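PDB 4IVF: glutathione S-transferase from Lodderomyces elongisporus, which probably acts as a glutathione S-transferase, binding glutathione and possibly conjugating it to electrophilic substrates. Local coordinates for residues F[148-159]-F[193-204]. Sequence-based numbering, arbitrary orientation.
Sequences KRIYGVFEDILS and IDINQWPLLGKW
Glu155 holds the start of helix 199-209 in the all-helical C-terminal domain of this glutathione transferase fold. Its carboxylate grips two backbone N-H groups of the helix's first turn. OE2 accepts from Leu200 N at 2.8 Å and OE1 from Leu201 N at 2.8 Å, each through its syn lone pair. The side chain leaves helix 137-159 with CG anti to the backbone N (chi1 -178°) and bends at chi2 to face that turn. The helix segments cross at 79°. Trp198, at the N-cap position, takes CB of Tyr151 over one face of its indole, a CH-pi contact 3.6 Å from the centroid of the six-membered ring; the rings barely overlap. Gln197 CG covers the opposite face. One water lies at the indole edge, accepting from Trp198 NE1 and donating to Lys148 O. Leu201 is a knob among Tyr151, Phe154, Glu155 and Leu158, its CD2 3.6 Å from Leu158 CD1. Farther along, Leu200 CD1 rests 3.5 Å from Ser159 CA. Helix 176-185 adds Leu181 beside Tyr151, Phe154 and Trp204. The carboxylate thus accepts from two first-turn amides, which have no carbonyl four residues back within the helix, and its negative charge probably interacts favourably with the helix dipole.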
loop_
_atom_site.group_PDB
_atom_site.type_symbol
_atom_site.label_atom_id
_atom_site.label_comp_id
_atom_site.label_asym_id
_atom_site.label_seq_id
_atom_site.Cartn_x
_atom_site.Cartn_y
_atom_site.Cartn_z
ATOM N N LYS F 148 -5.126 16.391 -4.895
ATOM C CA LYS F 148 -6.465 16.713 -5.363
ATOM C C LYS F 148 -6.927 15.694 -6.400
ATOM O O LYS F 148 -8.113 15.368 -6.462
ATOM C CB LYS F 148 -6.515 18.124 -5.949
ATOM C CG LYS F 148 -6.498 19.233 -4.917
ATOM C CD LYS F 148 -6.245 20.568 -5.612
ATOM C CE LYS F 148 -6.414 21.747 -4.682
ATOM N NZ LYS F 148 -5.911 22.996 -5.329
ATOM N N ARG F 149 -5.992 15.198 -7.211
ATOM C CA ARG F 149 -6.319 14.168 -8.182
ATOM C C ARG F 149 -6.906 12.945 -7.467
ATOM O O ARG F 149 -7.948 12.420 -7.867
ATOM C CB ARG F 149 -5.084 13.753 -8.993
ATOM C CG ARG F 149 -5.428 12.806 -10.150
ATOM C CD ARG F 149 -4.205 12.086 -10.740
ATOM N NE ARG F 149 -3.611 11.119 -9.817
ATOM C CZ ARG F 149 -4.040 9.866 -9.655
ATOM N NH1 ARG F 149 -5.084 9.409 -10.346
ATOM N NH2 ARG F 149 -3.442 9.073 -8.784
ATOM N N ILE F 150 -6.235 12.522 -6.395
ATOM C CA ILE F 150 -6.574 11.297 -5.681
ATOM C C ILE F 150 -7.930 11.353 -4.956
ATOM O O ILE F 150 -8.668 10.376 -4.919
ATOM C CB ILE F 150 -5.436 10.900 -4.710
ATOM C CG1 ILE F 150 -4.245 10.377 -5.503
ATOM C CG2 ILE F 150 -5.888 9.825 -3.739
ATOM C CD1 ILE F 150 -2.978 10.336 -4.708
ATOM N N TYR F 151 -8.254 12.507 -4.392
ATOM C CA TYR F 151 -9.539 12.693 -3.763
ATOM C C TYR F 151 -10.648 12.742 -4.803
ATOM O O TYR F 151 -11.770 12.306 -4.541
ATOM C CB TYR F 151 -9.529 13.930 -2.870
ATOM C CG TYR F 151 -8.859 13.628 -1.547
ATOM C CD1 TYR F 151 -7.519 13.916 -1.340
ATOM C CD2 TYR F 151 -9.557 13.000 -0.526
ATOM C CE1 TYR F 151 -6.898 13.611 -0.145
ATOM C CE2 TYR F 151 -8.944 12.691 0.673
ATOM C CZ TYR F 151 -7.617 13.007 0.858
ATOM O OH TYR F 151 -7.005 12.716 2.052
ATOM N N GLY F 152 -10.316 13.247 -5.985
ATOM C CA GLY F 152 -11.227 13.207 -7.113
ATOM C C GLY F 152 -11.559 11.777 -7.500
ATOM O O GLY F 152 -12.686 11.471 -7.870
ATOM N N VAL F 153 -10.573 10.896 -7.406
ATOM C CA VAL F 153 -10.782 9.490 -7.729
ATOM C C VAL F 153 -11.686 8.853 -6.680
ATOM O O VAL F 153 -12.656 8.166 -7.014
ATOM C CB VAL F 153 -9.448 8.715 -7.797
ATOM C CG1 VAL F 153 -9.704 7.224 -8.016
ATOM C CG2 VAL F 153 -8.555 9.282 -8.889
ATOM N N PHE F 154 -11.372 9.091 -5.409
ATOM C CA PHE F 154 -12.242 8.637 -4.326
ATOM C C PHE F 154 -13.681 9.185 -4.441
ATOM O O PHE F 154 -14.632 8.530 -4.011
ATOM C CB PHE F 154 -11.651 8.990 -2.963
ATOM C CG PHE F 154 -10.575 8.040 -2.489
ATOM C CD1 PHE F 154 -10.883 6.713 -2.171
ATOM C CD2 PHE F 154 -9.261 8.483 -2.315
ATOM C CE1 PHE F 154 -9.884 5.833 -1.709
ATOM C CE2 PHE F 154 -8.254 7.619 -1.854
ATOM C CZ PHE F 154 -8.561 6.292 -1.549
ATOM N N GLU F 155 -13.831 10.386 -5.006
ATOM C CA GLU F 155 -15.153 10.957 -5.251
ATOM C C GLU F 155 -15.858 10.153 -6.341
ATOM O O GLU F 155 -17.042 9.849 -6.227
ATOM C CB GLU F 155 -15.037 12.428 -5.651
ATOM C CG GLU F 155 -16.341 13.145 -5.899
ATOM C CD GLU F 155 -17.165 13.347 -4.637
ATOM O OE1 GLU F 155 -16.710 12.948 -3.545
ATOM O OE2 GLU F 155 -18.276 13.911 -4.738
ATOM N N ASP F 156 -15.120 9.816 -7.398
ATOM C CA ASP F 156 -15.649 8.964 -8.442
ATOM C C ASP F 156 -16.063 7.587 -7.890
ATOM O O ASP F 156 -17.132 7.075 -8.225
ATOM C CB ASP F 156 -14.640 8.802 -9.579
ATOM C CG ASP F 156 -15.243 8.112 -10.788
ATOM O OD1 ASP F 156 -16.485 8.023 -10.840
ATOM O OD2 ASP F 156 -14.493 7.666 -11.681
ATOM N N ILE F 157 -15.216 7.003 -7.046
ATOM C CA ILE F 157 -15.495 5.705 -6.434
ATOM C C ILE F 157 -16.818 5.739 -5.665
ATOM O O ILE F 157 -17.692 4.872 -5.858
ATOM C CB ILE F 157 -14.318 5.246 -5.526
ATOM C CG1 ILE F 157 -13.096 4.951 -6.384
ATOM C CG2 ILE F 157 -14.684 4.001 -4.746
ATOM C CD1 ILE F 157 -11.870 4.637 -5.608
ATOM N N LEU F 158 -16.981 6.768 -4.832
ATOM C CA LEU F 158 -18.224 6.954 -4.098
ATOM C C LEU F 158 -19.429 7.098 -5.016
ATOM O O LEU F 158 -20.512 6.608 -4.696
ATOM C CB LEU F 158 -18.136 8.170 -3.179
ATOM C CG LEU F 158 -17.281 8.011 -1.927
ATOM C CD1 LEU F 158 -17.208 9.328 -1.205
ATOM C CD2 LEU F 158 -17.865 6.942 -1.026
ATOM N N SER F 159 -19.235 7.759 -6.156
ATOM C CA SER F 159 -20.316 8.002 -7.113
ATOM C C SER F 159 -20.798 6.709 -7.771
ATOM O O SER F 159 -21.941 6.621 -8.228
ATOM C CB SER F 159 -19.884 9.001 -8.191
ATOM O OG SER F 159 -19.059 8.373 -9.150
ATOM N N ILE F 193 -7.267 22.625 2.116
ATOM C CA ILE F 193 -8.084 21.941 1.130
ATOM C C ILE F 193 -9.418 21.550 1.767
ATOM O O ILE F 193 -9.477 20.717 2.672
ATOM C CB ILE F 193 -7.369 20.707 0.571
ATOM C CG1 ILE F 193 -6.159 21.139 -0.253
ATOM C CG2 ILE F 193 -8.307 19.892 -0.298
ATOM C CD1 ILE F 193 -5.233 19.972 -0.618
ATOM N N ASP F 194 -10.487 22.186 1.311
ATOM C CA ASP F 194 -11.805 21.904 1.833
ATOM C C ASP F 194 -12.296 20.632 1.153
ATOM O O ASP F 194 -12.433 20.598 -0.069
ATOM C CB ASP F 194 -12.740 23.077 1.518
ATOM C CG ASP F 194 -14.107 22.935 2.168
ATOM O OD1 ASP F 194 -14.397 21.893 2.808
ATOM O OD2 ASP F 194 -14.903 23.875 2.026
ATOM N N ILE F 195 -12.562 19.590 1.936
ATOM C CA ILE F 195 -12.999 18.320 1.369
ATOM C C ILE F 195 -14.444 18.430 0.842
ATOM O O ILE F 195 -14.921 17.562 0.117
ATOM C CB ILE F 195 -12.868 17.174 2.392
ATOM C CG1 ILE F 195 -12.994 15.813 1.707
ATOM C CG2 ILE F 195 -13.891 17.337 3.504
ATOM C CD1 ILE F 195 -12.976 14.641 2.660
ATOM N N ASN F 196 -15.127 19.519 1.184
ATOM C CA ASN F 196 -16.510 19.694 0.757
ATOM C C ASN F 196 -16.639 20.006 -0.724
ATOM O O ASN F 196 -17.717 19.864 -1.298
ATOM C CB ASN F 196 -17.224 20.745 1.607
ATOM C CG ASN F 196 -17.674 20.190 2.931
ATOM O OD1 ASN F 196 -17.961 19.006 3.033
ATOM N ND2 ASN F 196 -17.724 21.032 3.958
ATOM N N GLN F 197 -15.530 20.396 -1.350
ATOM C CA GLN F 197 -15.521 20.606 -2.794
ATOM C C GLN F 197 -15.835 19.300 -3.549
ATOM O O GLN F 197 -16.265 19.335 -4.696
ATOM C CB GLN F 197 -14.188 21.202 -3.249
ATOM C CG GLN F 197 -13.034 20.207 -3.288
ATOM C CD GLN F 197 -11.687 20.896 -3.430
ATOM O OE1 GLN F 197 -11.114 20.963 -4.521
ATOM N NE2 GLN F 197 -11.183 21.429 -2.324
ATOM N N TRP F 198 -15.591 18.158 -2.907
ATOM C CA TRP F 198 -16.051 16.867 -3.416
ATOM C C TRP F 198 -17.251 16.467 -2.569
ATOM O O TRP F 198 -17.091 15.926 -1.473
ATOM C CB TRP F 198 -14.954 15.805 -3.331
ATOM C CG TRP F 198 -13.657 16.193 -4.003
ATOM C CD1 TRP F 198 -13.385 16.164 -5.338
ATOM C CD2 TRP F 198 -12.460 16.658 -3.363
ATOM N NE1 TRP F 198 -12.097 16.586 -5.573
ATOM C CE2 TRP F 198 -11.509 16.894 -4.374
ATOM C CE3 TRP F 198 -12.106 16.909 -2.033
ATOM C CZ2 TRP F 198 -10.227 17.366 -4.097
ATOM C CZ3 TRP F 198 -10.836 17.367 -1.760
ATOM C CH2 TRP F 198 -9.913 17.594 -2.787
ATOM N N PRO F 199 -18.470 16.742 -3.072
ATOM C CA PRO F 199 -19.663 16.722 -2.215
ATOM C C PRO F 199 -19.989 15.348 -1.635
ATOM O O PRO F 199 -20.424 15.270 -0.490
ATOM C CB PRO F 199 -20.780 17.241 -3.139
ATOM C CG PRO F 199 -20.272 17.012 -4.525
ATOM C CD PRO F 199 -18.777 17.169 -4.451
ATOM N N LEU F 200 -19.767 14.281 -2.393
ATOM C CA LEU F 200 -19.971 12.942 -1.858
ATOM C C LEU F 200 -18.980 12.627 -0.722
ATOM O O LEU F 200 -19.375 12.115 0.322
ATOM C CB LEU F 200 -19.883 11.887 -2.961
ATOM C CG LEU F 200 -20.891 11.983 -4.113
ATOM C CD1 LEU F 200 -20.680 10.817 -5.033
ATOM C CD2 LEU F 200 -22.331 12.017 -3.607
ATOM N N LEU F 201 -17.705 12.938 -0.923
ATOM C CA LEU F 201 -16.714 12.786 0.149
ATOM C C LEU F 201 -17.094 13.606 1.384
ATOM O O LEU F 201 -16.991 13.123 2.515
ATOM C CB LEU F 201 -15.326 13.189 -0.333
ATOM C CG LEU F 201 -14.506 12.170 -1.117
ATOM C CD1 LEU F 201 -13.232 12.826 -1.621
ATOM C CD2 LEU F 201 -14.164 10.961 -0.249
ATOM N N GLY F 202 -17.534 14.844 1.157
ATOM C CA GLY F 202 -17.994 15.710 2.226
ATOM C C GLY F 202 -19.051 15.081 3.113
ATOM O O GLY F 202 -18.994 15.220 4.323
ATOM N N LYS F 203 -20.027 14.393 2.520
ATOM C CA LYS F 203 -21.083 13.735 3.298
ATOM C C LYS F 203 -20.552 12.493 4.009
ATOM O O LYS F 203 -20.873 12.229 5.172
ATOM C CB LYS F 203 -22.254 13.332 2.391
ATOM C CG LYS F 203 -23.079 14.476 1.839
ATOM C CD LYS F 203 -23.953 13.991 0.680
ATOM C CE LYS F 203 -25.157 14.897 0.445
ATOM N NZ LYS F 203 -26.475 14.171 0.558
ATOM N N TRP F 204 -19.757 11.725 3.277
ATOM C CA TRP F 204 -19.089 10.541 3.796
ATOM C C TRP F 204 -18.215 10.930 4.997
ATOM O O TRP F 204 -18.288 10.310 6.068
ATOM C CB TRP F 204 -18.262 9.917 2.666
ATOM C CG TRP F 204 -17.206 8.919 3.069
ATOM C CD1 TRP F 204 -17.350 7.571 3.163
ATOM C CD2 TRP F 204 -15.834 9.200 3.377
ATOM N NE1 TRP F 204 -16.159 6.991 3.530
ATOM C CE2 TRP F 204 -15.215 7.970 3.674
ATOM C CE3 TRP F 204 -15.073 10.378 3.449
ATOM C CZ2 TRP F 204 -13.867 7.877 4.036
ATOM C CZ3 TRP F 204 -13.735 10.283 3.821
ATOM C CH2 TRP F 204 -13.148 9.042 4.099
HETATM O O HOH W 1 -10.170 16.644 -7.684
#